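Local coordinates for glutaredoxin related protein (Sulfolobus solfataricus, PDB 4MNN) that probably acts as an atypical protein disulfide oxidoreductase, built from two thioredoxin-like units, in thiol–disulfide exchange, at residues N12-G17 with N35-E40; S28-F33 with W72-S77; G101-F106 with E119-V124. One frame throughout, in Å; residues are numbered along the deposited sequence.

Contact 1. Residues N12-G17 with N35-E40; sequences NAIKKG and NYVNVE
N12 packs on the CD2 and CE2 carbons of the Y36 ring, in the first of two thioredoxin-like units, where the turn after helix 4-11 meets the loop leading into edge strand 38-41. This is the tight part of the contact. N12 CA sits 3.5 Å from Y36 CD2, and N12 OD1 comes within 3.6 Å of Y36 CE2. The amide and ring planes are 74° apart. N12 CA approaches the ring obliquely, beside the amide oxygen OD1. Y36 reaches this place because its CG lies opposite its own carbonyl carbon (chi1 -46°); I7, K8 and L11 of helix 4-11 also pack on its side chain. Deeper in, I14 meets V37 at a single apolar touch, CD1 to CG1, and I14 continues onto V79 and S82 of helix 71-83.

The other flank is looser and wet. K15 is exposed and the end of its side chain leads away from Y36. No direct hydrogen bond joins the segments; the turn is closed within itself by G17 N to I14 O. Between the backbones a water takes over, although other acceptors compete for its protons: it donates to K15 O at 2.9 Å and to Y36 O at 3.2 Å.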
ATOM      1  N   ASN A  12     -12.347  13.009  -4.406  1.00 27.99           N
ATOM      2  CA  ASN A  12     -13.375  13.578  -5.259  1.00 31.57           C
ATOM      3  C   ASN A  12     -12.853  14.052  -6.616  1.00 32.16           C
ATOM      4  O   ASN A  12     -13.542  13.893  -7.602  1.00 34.16           O
ATOM      5  CB  ASN A  12     -14.119  14.720  -4.549  1.00 32.08           C
ATOM      6  CG  ASN A  12     -15.368  15.150  -5.307  1.00 35.26           C
ATOM      7  OD1 ASN A  12     -16.099  14.309  -5.853  1.00 34.01           O
ATOM      8  ND2 ASN A  12     -15.629  16.454  -5.336  1.00 35.28           N
ATOM      9  N   ALA A  13     -11.651  14.605  -6.678  1.00 33.86           N
ATOM     10  CA  ALA A  13     -11.125  15.088  -7.960  1.00 36.35           C
ATOM     11  C   ALA A  13     -10.741  13.927  -8.884  1.00 38.12           C
ATOM     12  O   ALA A  13     -11.159  13.871 -10.061  1.00 38.48           O
ATOM     13  CB  ALA A  13      -9.915  15.982  -7.727  1.00 36.34           C
ATOM     14  N   ILE A  14      -9.964  12.991  -8.338  1.00 37.34           N
ATOM     15  CA  ILE A  14      -9.497  11.863  -9.126  1.00 37.30           C
ATOM     16  C   ILE A  14     -10.618  10.969  -9.607  1.00 37.51           C
ATOM     17  O   ILE A  14     -10.364   9.895 -10.148  1.00 39.07           O
ATOM     18  CB  ILE A  14      -8.463  11.013  -8.353  1.00 36.27           C
ATOM     19  CG1 ILE A  14      -9.145  10.256  -7.224  1.00 34.50           C
ATOM     20  CG2 ILE A  14      -7.342  11.913  -7.817  1.00 37.12           C
ATOM     21  CD1 ILE A  14      -8.288   9.191  -6.620  1.00 32.97           C
ATOM     22  N   LYS A  15     -11.858  11.416  -9.425  1.00 37.79           N
ATOM     23  CA  LYS A  15     -13.018  10.645  -9.848  1.00 35.99           C
ATOM     24  C   LYS A  15     -12.963  10.350 -11.341  1.00 36.79           C
ATOM     25  O   LYS A  15     -13.527   9.350 -11.814  1.00 34.96           O
ATOM     26  CB  LYS A  15     -14.328  11.405  -9.514  1.00 39.41           C
ATOM     27  CG  LYS A  15     -14.663  12.604 -10.433  1.00 43.72           C
ATOM     28  CD  LYS A  15     -14.148  13.956  -9.910  1.00 46.72           C
ATOM     29  CE  LYS A  15     -14.697  15.167 -10.671  1.00 48.55           C
ATOM     30  NZ  LYS A  15     -14.284  16.445  -9.970  1.00 51.73           N
ATOM     31  N   LYS A  16     -12.277  11.216 -12.091  1.00 35.97           N
ATOM     32  CA  LYS A  16     -12.178  11.062 -13.547  1.00 36.93           C
ATOM     33  C   LYS A  16     -11.219   9.972 -13.987  1.00 35.85           C
ATOM     34  O   LYS A  16     -11.257   9.540 -15.137  1.00 36.42           O
ATOM     35  CB  LYS A  16     -11.763  12.392 -14.181  1.00 37.29           C
ATOM     36  CG  LYS A  16     -11.237  12.278 -15.597  1.00 41.73           C
ATOM     37  CD  LYS A  16     -10.850  13.641 -16.141  1.00 43.97           C
ATOM     38  CE  LYS A  16     -10.145  13.534 -17.483  1.00 45.20           C
ATOM     39  NZ  LYS A  16      -9.927  14.887 -18.058  1.00 48.61           N
ATOM     40  N   GLY A  17     -10.363   9.526 -13.074  1.00 35.81           N
ATOM     41  CA  GLY A  17      -9.391   8.485 -13.407  1.00 35.96           C
ATOM     42  C   GLY A  17      -9.984   7.075 -13.448  1.00 36.26           C
ATOM     43  O   GLY A  17     -11.199   6.924 -13.564  1.00 33.56           O
ATOM     44  N   ASN A  35     -17.941   6.128  -3.424  1.00 29.20           N
ATOM     45  CA  ASN A  35     -18.572   7.350  -3.895  1.00 31.54           C
ATOM     46  C   ASN A  35     -17.642   8.025  -4.873  1.00 30.35           C
ATOM     47  O   ASN A  35     -18.082   8.823  -5.690  1.00 32.98           O
ATOM     48  CB  ASN A  35     -18.888   8.321  -2.732  1.00 34.41           C
ATOM     49  CG  ASN A  35     -19.735   7.690  -1.638  1.00 36.27           C
ATOM     50  OD1 ASN A  35     -20.682   6.944  -1.903  1.00 40.61           O
ATOM     51  ND2 ASN A  35     -19.404   7.995  -0.394  1.00 38.89           N
ATOM     52  N   TYR A  36     -16.351   7.673  -4.832  1.00 27.15           N
ATOM     53  CA  TYR A  36     -15.354   8.305  -5.695  1.00 24.80           C
ATOM     54  C   TYR A  36     -14.560   7.455  -6.659  1.00 23.33           C
ATOM     55  O   TYR A  36     -14.110   7.964  -7.681  1.00 24.76           O
ATOM     56  CB  TYR A  36     -14.329   9.101  -4.849  1.00 26.49           C
ATOM     57  CG  TYR A  36     -14.984   9.940  -3.791  1.00 28.44           C
ATOM     58  CD1 TYR A  36     -15.075   9.497  -2.484  1.00 27.44           C
ATOM     59  CD2 TYR A  36     -15.647  11.114  -4.134  1.00 30.63           C
ATOM     60  CE1 TYR A  36     -15.821  10.184  -1.546  1.00 28.68           C
ATOM     61  CE2 TYR A  36     -16.395  11.812  -3.209  1.00 30.84           C
ATOM     62  CZ  TYR A  36     -16.488  11.348  -1.922  1.00 29.60           C
ATOM     63  OH  TYR A  36     -17.274  12.021  -1.008  1.00 31.13           O
ATOM     64  N   VAL A  37     -14.324   6.186  -6.329  1.00 19.61           N
ATOM     65  CA  VAL A  37     -13.542   5.303  -7.203  1.00 16.59           C
ATOM     66  C   VAL A  37     -14.228   3.947  -7.290  1.00 16.87           C
ATOM     67  O   VAL A  37     -15.138   3.666  -6.514  1.00 14.90           O
ATOM     68  CB  VAL A  37     -12.100   5.073  -6.696  1.00 17.31           C
ATOM     69  CG1 VAL A  37     -11.326   6.401  -6.660  1.00 19.50           C
ATOM     70  CG2 VAL A  37     -12.135   4.409  -5.258  1.00 16.94           C
ATOM     71  N   ASN A  38     -13.798   3.105  -8.224  1.00 16.51           N
ATOM     72  CA  ASN A  38     -14.431   1.790  -8.332  1.00 17.42           C
ATOM     73  C   ASN A  38     -13.923   0.961  -7.185  1.00 17.35           C
ATOM     74  O   ASN A  38     -12.713   0.937  -6.934  1.00 17.67           O
ATOM     75  CB  ASN A  38     -14.023   1.112  -9.645  1.00 21.56           C
ATOM     76  CG  ASN A  38     -14.431   1.935 -10.876  1.00 26.25           C
ATOM     77  OD1 ASN A  38     -15.549   2.416 -10.958  1.00 29.08           O
ATOM     78  ND2 ASN A  38     -13.527   2.075 -11.830  1.00 27.67           N
ATOM     79  N   VAL A  39     -14.837   0.284  -6.496  1.00 16.84           N
ATOM     80  CA  VAL A  39     -14.461  -0.598  -5.393  1.00 15.76           C
ATOM     81  C   VAL A  39     -15.054  -1.997  -5.652  1.00 17.07           C
ATOM     82  O   VAL A  39     -16.253  -2.124  -5.856  1.00 17.91           O
ATOM     83  CB  VAL A  39     -15.010  -0.076  -4.037  1.00 16.38           C
ATOM     84  CG1 VAL A  39     -14.629  -1.037  -2.913  1.00 12.92           C
ATOM     85  CG2 VAL A  39     -14.443   1.327  -3.732  1.00 14.17           C
ATOM     86  N   GLU A  40     -14.209  -3.021  -5.672  1.00 16.77           N
ATOM     87  CA  GLU A  40     -14.648  -4.404  -5.836  1.00 17.26           C
ATOM     88  C   GLU A  40     -14.441  -5.080  -4.500  1.00 17.90           C
ATOM     89  O   GLU A  40     -13.391  -4.915  -3.886  1.00 17.80           O
ATOM     90  CB  GLU A  40     -13.783  -5.123  -6.869  1.00 19.52           C
ATOM     91  CG  GLU A  40     -13.935  -4.600  -8.270  1.00 25.65           C
ATOM     92  CD  GLU A  40     -12.954  -5.269  -9.216  1.00 28.88           C
ATOM     93  OE1 GLU A  40     -12.512  -6.412  -8.928  1.00 31.66           O
ATOM     94  OE2 GLU A  40     -12.648  -4.655 -10.246  1.00 32.10           O
TER
HETATM   95  O   HOH W   1     -12.419   7.155 -10.314  1.00 29.67           O

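Contact 2. Residues S28-F33 with W72-S77; sequences SLFHEF and WPFLNS
F74 pushes the CE2 corner of its ring into the hollow between F30 and F33, two phenylalanines one turn apart on helix 27-33. F74 CE2 is 3.6 Å from F33 CE2 and 3.9 Å from F30 CE2, so one carbon fills the notch. It enters at the rim of F30, near that ring's plane, while F33 in turn presents its CE2–CZ side to the edge of F74. F30 CD2 lies 3.6 Å above the plane of the F33 ring, offset toward its rim, so the two walls of the notch touch each other. A second bump comes from L75, whose CD2 reaches F33 CE2 at 3.7 Å.

Such long side chains are needed because the two helix axes stay 14.4 Å apart, inclined at 32°. These are the two helices of a thioredoxin fold's beta-alpha-beta and beta-beta-alpha halves, and F30 and F74 both also rest on V50 of strand 49-54. Cut back to alanine, F33 would no longer offer a ring here, which is likely to open a gap beside F74 CE2 and leave L75 CD2 without its partner. F74 swings toward helix 27-33 with CG opposite its backbone N (chi1 175°), while its carbonyl oxygen accepts a hydrogen bond from S77 OG, 2.6 Å long.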
ATOM      1  N   SER A  28     -16.931  -1.357   5.887  1.00 16.60           N
ATOM      2  CA  SER A  28     -17.476  -0.099   6.382  1.00 17.09           C
ATOM      3  C   SER A  28     -16.617   1.096   6.059  1.00 17.21           C
ATOM      4  O   SER A  28     -17.109   2.226   6.038  1.00 18.57           O
ATOM      5  CB  SER A  28     -17.769  -0.196   7.890  1.00 17.67           C
ATOM      6  OG  SER A  28     -16.595  -0.497   8.596  1.00 17.73           O
ATOM      7  N   LEU A  29     -15.335   0.863   5.783  1.00 16.53           N
ATOM      8  CA  LEU A  29     -14.445   1.956   5.414  1.00 14.64           C
ATOM      9  C   LEU A  29     -14.557   2.228   3.908  1.00 16.67           C
ATOM     10  O   LEU A  29     -14.818   3.369   3.460  1.00 14.26           O
ATOM     11  CB  LEU A  29     -12.983   1.624   5.757  1.00 18.64           C
ATOM     12  CG  LEU A  29     -11.954   2.631   5.179  1.00 18.92           C
ATOM     13  CD1 LEU A  29     -12.028   3.973   5.946  1.00 18.28           C
ATOM     14  CD2 LEU A  29     -10.524   2.040   5.331  1.00 21.34           C
ATOM     15  N   PHE A  30     -14.382   1.172   3.126  1.00 14.66           N
ATOM     16  CA  PHE A  30     -14.387   1.318   1.685  1.00 15.48           C
ATOM     17  C   PHE A  30     -15.714   1.628   1.008  1.00 15.84           C
ATOM     18  O   PHE A  30     -15.732   2.082  -0.140  1.00 16.17           O
ATOM     19  CB  PHE A  30     -13.722   0.082   1.103  1.00 14.94           C
ATOM     20  CG  PHE A  30     -12.255   0.061   1.345  1.00 13.43           C
ATOM     21  CD1 PHE A  30     -11.683  -0.882   2.187  1.00 13.90           C
ATOM     22  CD2 PHE A  30     -11.440   1.066   0.781  1.00 13.73           C
ATOM     23  CE1 PHE A  30     -10.287  -0.835   2.498  1.00 15.26           C
ATOM     24  CE2 PHE A  30     -10.081   1.116   1.080  1.00 14.38           C
ATOM     25  CZ  PHE A  30      -9.504   0.178   1.933  1.00 17.32           C
ATOM     26  N   HIS A  31     -16.822   1.398   1.709  1.00 16.12           N
ATOM     27  CA  HIS A  31     -18.151   1.727   1.161  1.00 17.22           C
ATOM     28  C   HIS A  31     -18.134   3.240   0.801  1.00 17.98           C
ATOM     29  O   HIS A  31     -18.677   3.657  -0.222  1.00 16.92           O
ATOM     30  CB  HIS A  31     -19.226   1.427   2.218  1.00 15.81           C
ATOM     31  CG  HIS A  31     -20.633   1.714   1.778  1.00 17.22           C
ATOM     32  ND1 HIS A  31     -21.194   2.962   1.858  1.00 15.86           N
ATOM     33  CD2 HIS A  31     -21.592   0.900   1.261  1.00 16.98           C
ATOM     34  CE1 HIS A  31     -22.438   2.923   1.406  1.00 16.51           C
ATOM     35  NE2 HIS A  31     -22.700   1.680   1.036  1.00 17.93           N
ATOM     36  N   GLU A  32     -17.488   4.047   1.634  1.00 18.88           N
ATOM     37  CA  GLU A  32     -17.388   5.494   1.375  1.00 20.81           C
ATOM     38  C   GLU A  32     -16.514   5.793   0.139  1.00 21.14           C
ATOM     39  O   GLU A  32     -16.789   6.733  -0.620  1.00 20.87           O
ATOM     40  CB  GLU A  32     -16.777   6.204   2.602  1.00 23.33           C
ATOM     41  CG  GLU A  32     -16.837   7.741   2.582  1.00 27.33           C
ATOM     42  CD  GLU A  32     -18.269   8.269   2.548  1.00 30.77           C
ATOM     43  OE1 GLU A  32     -19.198   7.484   2.810  1.00 31.49           O
ATOM     44  OE2 GLU A  32     -18.467   9.474   2.265  1.00 33.32           O
ATOM     45  N   PHE A  33     -15.466   4.997  -0.073  1.00 20.73           N
ATOM     46  CA  PHE A  33     -14.572   5.200  -1.235  1.00 21.26           C
ATOM     47  C   PHE A  33     -15.337   5.014  -2.540  1.00 21.75           C
ATOM     48  O   PHE A  33     -15.017   5.602  -3.567  1.00 19.63           O
ATOM     49  CB  PHE A  33     -13.421   4.177  -1.211  1.00 21.07           C
ATOM     50  CG  PHE A  33     -12.324   4.496  -0.240  1.00 20.40           C
ATOM     51  CD1 PHE A  33     -12.554   4.519   1.135  1.00 20.74           C
ATOM     52  CD2 PHE A  33     -11.046   4.764  -0.704  1.00 18.53           C
ATOM     53  CE1 PHE A  33     -11.537   4.791   2.029  1.00 21.08           C
ATOM     54  CE2 PHE A  33      -9.996   5.046   0.211  1.00 22.64           C
ATOM     55  CZ  PHE A  33     -10.248   5.059   1.573  1.00 19.90           C
ATOM     56  N   TRP A  72      -3.276   8.365   5.538  1.00 19.92           N
ATOM     57  CA  TRP A  72      -2.829   9.498   4.754  1.00 22.27           C
ATOM     58  C   TRP A  72      -1.959   9.055   3.576  1.00 20.92           C
ATOM     59  O   TRP A  72      -2.195   9.485   2.428  1.00 21.04           O
ATOM     60  CB  TRP A  72      -2.118  10.491   5.681  1.00 26.82           C
ATOM     61  CG  TRP A  72      -1.470  11.650   4.986  1.00 33.00           C
ATOM     62  CD1 TRP A  72      -2.030  12.475   4.042  1.00 34.78           C
ATOM     63  CD2 TRP A  72      -0.132  12.112   5.183  1.00 36.09           C
ATOM     64  NE1 TRP A  72      -1.110  13.424   3.638  1.00 37.33           N
ATOM     65  CE2 TRP A  72       0.063  13.223   4.324  1.00 36.90           C
ATOM     66  CE3 TRP A  72       0.928  11.697   6.009  1.00 37.69           C
ATOM     67  CZ2 TRP A  72       1.273  13.919   4.258  1.00 38.74           C
ATOM     68  CZ3 TRP A  72       2.137  12.396   5.940  1.00 39.57           C
ATOM     69  CH2 TRP A  72       2.292  13.496   5.071  1.00 38.76           C
ATOM     70  N   PRO A  73      -0.934   8.213   3.832  1.00 19.33           N
ATOM     71  CA  PRO A  73      -0.070   7.738   2.744  1.00 18.16           C
ATOM     72  C   PRO A  73      -0.895   6.943   1.728  1.00 17.95           C
ATOM     73  O   PRO A  73      -0.672   7.030   0.536  1.00 17.18           O
ATOM     74  CB  PRO A  73       0.936   6.832   3.441  1.00 20.07           C
ATOM     75  CG  PRO A  73       0.964   7.320   4.820  1.00 21.20           C
ATOM     76  CD  PRO A  73      -0.411   7.812   5.149  1.00 19.62           C
ATOM     77  N   PHE A  74      -1.863   6.176   2.215  1.00 17.79           N
ATOM     78  CA  PHE A  74      -2.689   5.352   1.326  1.00 17.71           C
ATOM     79  C   PHE A  74      -3.501   6.240   0.361  1.00 17.06           C
ATOM     80  O   PHE A  74      -3.488   6.027  -0.855  1.00 17.51           O
ATOM     81  CB  PHE A  74      -3.612   4.460   2.181  1.00 18.65           C
ATOM     82  CG  PHE A  74      -4.597   3.653   1.371  1.00 18.87           C
ATOM     83  CD1 PHE A  74      -4.169   2.565   0.606  1.00 20.12           C
ATOM     84  CD2 PHE A  74      -5.944   3.981   1.376  1.00 18.07           C
ATOM     85  CE1 PHE A  74      -5.092   1.808  -0.152  1.00 18.04           C
ATOM     86  CE2 PHE A  74      -6.874   3.227   0.613  1.00 19.04           C
ATOM     87  CZ  PHE A  74      -6.431   2.146  -0.145  1.00 18.23           C
ATOM     88  N   LEU A  75      -4.176   7.252   0.894  1.00 15.03           N
ATOM     89  CA  LEU A  75      -4.934   8.177   0.058  1.00 17.49           C
ATOM     90  C   LEU A  75      -4.009   8.914  -0.893  1.00 16.02           C
ATOM     91  O   LEU A  75      -4.358   9.143  -2.046  1.00 17.45           O
ATOM     92  CB  LEU A  75      -5.683   9.212   0.919  1.00 16.06           C
ATOM     93  CG  LEU A  75      -6.836   8.619   1.715  1.00 20.87           C
ATOM     94  CD1 LEU A  75      -7.388   9.660   2.638  1.00 19.65           C
ATOM     95  CD2 LEU A  75      -7.889   8.063   0.752  1.00 17.46           C
ATOM     96  N   ASN A  76      -2.834   9.307  -0.422  1.00 16.86           N
ATOM     97  CA  ASN A  76      -1.893   9.983  -1.293  1.00 18.88           C
ATOM     98  C   ASN A  76      -1.492   9.094  -2.460  1.00 17.28           C
ATOM     99  O   ASN A  76      -1.278   9.576  -3.582  1.00 15.64           O
ATOM    100  CB  ASN A  76      -0.618  10.335  -0.541  1.00 24.38           C
ATOM    101  CG  ASN A  76      -0.514  11.796  -0.222  1.00 29.33           C
ATOM    102  OD1 ASN A  76      -1.486  12.426   0.143  1.00 32.53           O
ATOM    103  ND2 ASN A  76       0.698  12.336  -0.314  1.00 33.99           N
ATOM    104  N   SER A  77      -1.331   7.803  -2.205  1.00 14.21           N
ATOM    105  CA  SER A  77      -0.913   6.932  -3.279  1.00 14.50           C
ATOM    106  C   SER A  77      -2.000   6.834  -4.313  1.00 14.23           C
ATOM    107  O   SER A  77      -1.722   6.720  -5.501  1.00 16.22           O
ATOM    108  CB  SER A  77      -0.556   5.513  -2.792  1.00 13.70           C
ATOM    109  OG  SER A  77      -1.695   4.775  -2.350  1.00 16.83           O
TER

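Contact 3. Residues G101-F106 with E119-V124; sequences GSVKLF and EFLYQV
V103 and L105 turn toward helix 114-127, and the CD1 methyl of L121 answers both. The strand begins at G101, which adopts backbone angles that would jam a side chain against the preceding carbonyl. After S102, V103 points at the helix, and its CG1 comes within 4.2 Å of L121 CD1, a loose apolar touch. The other methyl of the leucine, L121 CD2, stands at the same 4.2 Å from V103 CG1, so this one valine branch meets both prongs of the fork.

K104 points the opposite way, and its NZ forms a salt bridge to D160 and a hydrogen bond with Y148 OH, so its charge is met on the far side of the sheet. This is the first half of a beta-alpha-beta crossover, strand 101-107 to helix 114-127 to strand 131-137, in the second thioredoxin-like unit. L105 faces the helix again and gives the closer fit: its CB lies 3.9 Å from L121 CD1, and its CD2 methyl 4.1 Å from the same carbon. L121 extends to meet them, CG opposite its carbonyl carbon (chi1 -67°) and CD1 trans along the chain (chi2 176°), crossing L105 at a slant. CD1 thereby comes to rest over the step between V103 and L105, two residues apart on the same side of the strand. I156 of the neighbouring strand touches V103, L105 and L121 alike.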
ATOM      1  N   GLY A 101      11.757  -7.903  -8.321  1.00 20.05           N
ATOM      2  CA  GLY A 101      11.231  -8.879  -7.393  1.00 19.86           C
ATOM      3  C   GLY A 101      10.361  -8.438  -6.242  1.00 16.85           C
ATOM      4  O   GLY A 101       9.851  -7.327  -6.170  1.00 16.33           O
ATOM      5  N   SER A 102      10.222  -9.345  -5.303  1.00 15.94           N
ATOM      6  CA  SER A 102       9.373  -9.103  -4.148  1.00 16.12           C
ATOM      7  C   SER A 102       9.955  -8.067  -3.202  1.00 13.14           C
ATOM      8  O   SER A 102      11.151  -8.072  -2.914  1.00 11.74           O
ATOM      9  CB  SER A 102       9.182 -10.415  -3.391  1.00 16.44           C
ATOM     10  OG  SER A 102       8.510 -10.209  -2.156  1.00 17.20           O
ATOM     11  N   VAL A 103       9.086  -7.179  -2.743  1.00 12.81           N
ATOM     12  CA  VAL A 103       9.450  -6.176  -1.753  1.00 11.59           C
ATOM     13  C   VAL A 103       8.292  -6.230  -0.756  1.00 12.28           C
ATOM     14  O   VAL A 103       7.143  -5.959  -1.122  1.00 14.89           O
ATOM     15  CB  VAL A 103       9.540  -4.734  -2.351  1.00 12.93           C
ATOM     16  CG1 VAL A 103       9.894  -3.711  -1.222  1.00 13.15           C
ATOM     17  CG2 VAL A 103      10.601  -4.696  -3.445  1.00 15.16           C
ATOM     18  N   LYS A 104       8.571  -6.626   0.486  1.00 12.74           N
ATOM     19  CA  LYS A 104       7.545  -6.668   1.520  1.00 14.13           C
ATOM     20  C   LYS A 104       7.890  -5.712   2.627  1.00 13.67           C
ATOM     21  O   LYS A 104       8.994  -5.754   3.181  1.00 15.01           O
ATOM     22  CB  LYS A 104       7.408  -8.063   2.123  1.00 14.57           C
ATOM     23  CG  LYS A 104       6.956  -9.067   1.076  1.00 17.24           C
ATOM     24  CD  LYS A 104       6.913 -10.491   1.608  1.00 19.17           C
ATOM     25  CE  LYS A 104       6.364 -11.387   0.472  1.00 21.34           C
ATOM     26  NZ  LYS A 104       6.011 -12.719   0.947  1.00 24.91           N
ATOM     27  N   LEU A 105       6.927  -4.872   2.963  1.00 12.98           N
ATOM     28  CA  LEU A 105       7.106  -3.899   4.033  1.00 11.13           C
ATOM     29  C   LEU A 105       6.190  -4.280   5.188  1.00 12.59           C
ATOM     30  O   LEU A 105       4.998  -4.456   4.981  1.00 12.02           O
ATOM     31  CB  LEU A 105       6.717  -2.491   3.545  1.00 13.12           C
ATOM     32  CG  LEU A 105       6.653  -1.456   4.686  1.00 12.97           C
ATOM     33  CD1 LEU A 105       8.050  -1.251   5.264  1.00 13.85           C
ATOM     34  CD2 LEU A 105       6.098  -0.090   4.182  1.00 13.94           C
ATOM     35  N   PHE A 106       6.752  -4.449   6.379  1.00 12.14           N
ATOM     36  CA  PHE A 106       5.967  -4.719   7.568  1.00 12.88           C
ATOM     37  C   PHE A 106       5.820  -3.431   8.351  1.00 13.76           C
ATOM     38  O   PHE A 106       6.797  -2.719   8.569  1.00 15.13           O
ATOM     39  CB  PHE A 106       6.651  -5.788   8.425  1.00 12.38           C
ATOM     40  CG  PHE A 106       6.635  -7.156   7.756  1.00 14.68           C
ATOM     41  CD1 PHE A 106       5.623  -8.061   8.037  1.00 16.88           C
ATOM     42  CD2 PHE A 106       7.548  -7.460   6.753  1.00 12.41           C
ATOM     43  CE1 PHE A 106       5.513  -9.247   7.329  1.00 16.25           C
ATOM     44  CE2 PHE A 106       7.454  -8.649   6.026  1.00 17.20           C
ATOM     45  CZ  PHE A 106       6.427  -9.539   6.323  1.00 14.22           C
ATOM     46  N   GLU A 119       5.028   5.468   1.977  1.00 17.11           N
ATOM     47  CA  GLU A 119       4.892   6.470   0.909  1.00 16.63           C
ATOM     48  C   GLU A 119       5.974   6.348  -0.150  1.00 15.25           C
ATOM     49  O   GLU A 119       5.726   6.460  -1.358  1.00 16.12           O
ATOM     50  CB  GLU A 119       4.921   7.854   1.536  1.00 20.50           C
ATOM     51  CG  GLU A 119       4.609   8.975   0.550  1.00 22.75           C
ATOM     52  CD  GLU A 119       3.685  10.016   1.167  1.00 26.80           C
ATOM     53  OE1 GLU A 119       4.115  10.742   2.103  1.00 26.67           O
ATOM     54  OE2 GLU A 119       2.526  10.097   0.717  1.00 25.70           O
ATOM     55  N   PHE A 120       7.191   6.108   0.319  1.00 16.07           N
ATOM     56  CA  PHE A 120       8.360   5.958  -0.531  1.00 16.14           C
ATOM     57  C   PHE A 120       8.162   4.708  -1.412  1.00 15.29           C
ATOM     58  O   PHE A 120       8.268   4.778  -2.640  1.00 14.06           O
ATOM     59  CB  PHE A 120       9.610   5.821   0.354  1.00 17.07           C
ATOM     60  CG  PHE A 120      10.881   5.581  -0.416  1.00 21.48           C
ATOM     61  CD1 PHE A 120      11.543   6.637  -1.037  1.00 21.20           C
ATOM     62  CD2 PHE A 120      11.427   4.303  -0.496  1.00 23.54           C
ATOM     63  CE1 PHE A 120      12.752   6.427  -1.735  1.00 23.06           C
ATOM     64  CE2 PHE A 120      12.622   4.071  -1.184  1.00 24.37           C
ATOM     65  CZ  PHE A 120      13.289   5.139  -1.805  1.00 23.09           C
ATOM     66  N   LEU A 121       7.794   3.584  -0.798  1.00 14.02           N
ATOM     67  CA  LEU A 121       7.611   2.364  -1.592  1.00 13.52           C
ATOM     68  C   LEU A 121       6.404   2.414  -2.519  1.00 14.40           C
ATOM     69  O   LEU A 121       6.449   1.830  -3.600  1.00 16.75           O
ATOM     70  CB  LEU A 121       7.549   1.132  -0.671  1.00 12.95           C
ATOM     71  CG  LEU A 121       8.887   0.854   0.015  1.00 12.13           C
ATOM     72  CD1 LEU A 121       8.724  -0.338   1.010  1.00 13.23           C
ATOM     73  CD2 LEU A 121       9.982   0.509  -1.055  1.00 13.12           C
ATOM     74  N   TYR A 122       5.345   3.134  -2.135  1.00 14.40           N
ATOM     75  CA  TYR A 122       4.167   3.248  -3.021  1.00 14.53           C
ATOM     76  C   TYR A 122       4.635   3.912  -4.305  1.00 14.72           C
ATOM     77  O   TYR A 122       4.189   3.555  -5.402  1.00 14.96           O
ATOM     78  CB  TYR A 122       3.074   4.113  -2.406  1.00 14.66           C
ATOM     79  CG  TYR A 122       2.325   3.457  -1.275  1.00 14.78           C
ATOM     80  CD1 TYR A 122       1.840   4.222  -0.200  1.00 15.23           C
ATOM     81  CD2 TYR A 122       2.067   2.072  -1.290  1.00 16.14           C
ATOM     82  CE1 TYR A 122       1.102   3.628   0.842  1.00 14.72           C
ATOM     83  CE2 TYR A 122       1.328   1.453  -0.247  1.00 15.97           C
ATOM     84  CZ  TYR A 122       0.847   2.250   0.806  1.00 16.00           C
ATOM     85  OH  TYR A 122       0.076   1.700   1.799  1.00 16.94           O
ATOM     86  N   GLN A 123       5.541   4.875  -4.177  1.00 15.00           N
ATOM     87  CA  GLN A 123       6.035   5.556  -5.372  1.00 16.55           C
ATOM     88  C   GLN A 123       6.949   4.646  -6.179  1.00 16.35           C
ATOM     89  O   GLN A 123       6.934   4.691  -7.397  1.00 17.60           O
ATOM     90  CB  GLN A 123       6.720   6.852  -4.984  1.00 19.21           C
ATOM     91  CG  GLN A 123       5.677   7.855  -4.476  1.00 21.53           C
ATOM     92  CD  GLN A 123       6.298   9.119  -3.991  1.00 24.88           C
ATOM     93  OE1 GLN A 123       6.625   9.254  -2.815  1.00 28.34           O
ATOM     94  NE2 GLN A 123       6.485  10.067  -4.902  1.00 27.36           N
ATOM     95  N   VAL A 124       7.746   3.828  -5.500  1.00 16.67           N
ATOM     96  CA  VAL A 124       8.587   2.878  -6.209  1.00 16.84           C
ATOM     97  C   VAL A 124       7.696   1.894  -7.023  1.00 16.82           C
ATOM     98  O   VAL A 124       8.012   1.550  -8.180  1.00 16.09           O
ATOM     99  CB  VAL A 124       9.473   2.096  -5.213  1.00 17.87           C
ATOM    100  CG1 VAL A 124      10.221   0.995  -5.933  1.00 17.00           C
ATOM    101  CG2 VAL A 124      10.439   3.044  -4.505  1.00 17.37           C
TER

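Overall arrangement
Contacts 1 and 2 belong to the first thioredoxin-like unit and lie about 11 Å apart, centre to centre; V39 CG2 of strand 38-41 packs on F33 CB at 3.9 Å. Contact 3 belongs to the second unit, about 18 Å from contact 2, centre to centre, yet the two meet directly where S77 CB lies 3.8 Å from Y122 CD1 and a weak hydrogen bond links N76 ND2 to E119 OE2. Helices 71-83 and 114-127 thus meet where the units join, over a sheet that runs through both. Contacts 1 and 3, about 13 Å apart at their nearest atoms, do not touch, though both reach that sheet. The C111–C114 disulfide, a thioredoxin-type CxxC and probably the redox site, lies near L105; C24–C45 is a second disulfide, in the first unit.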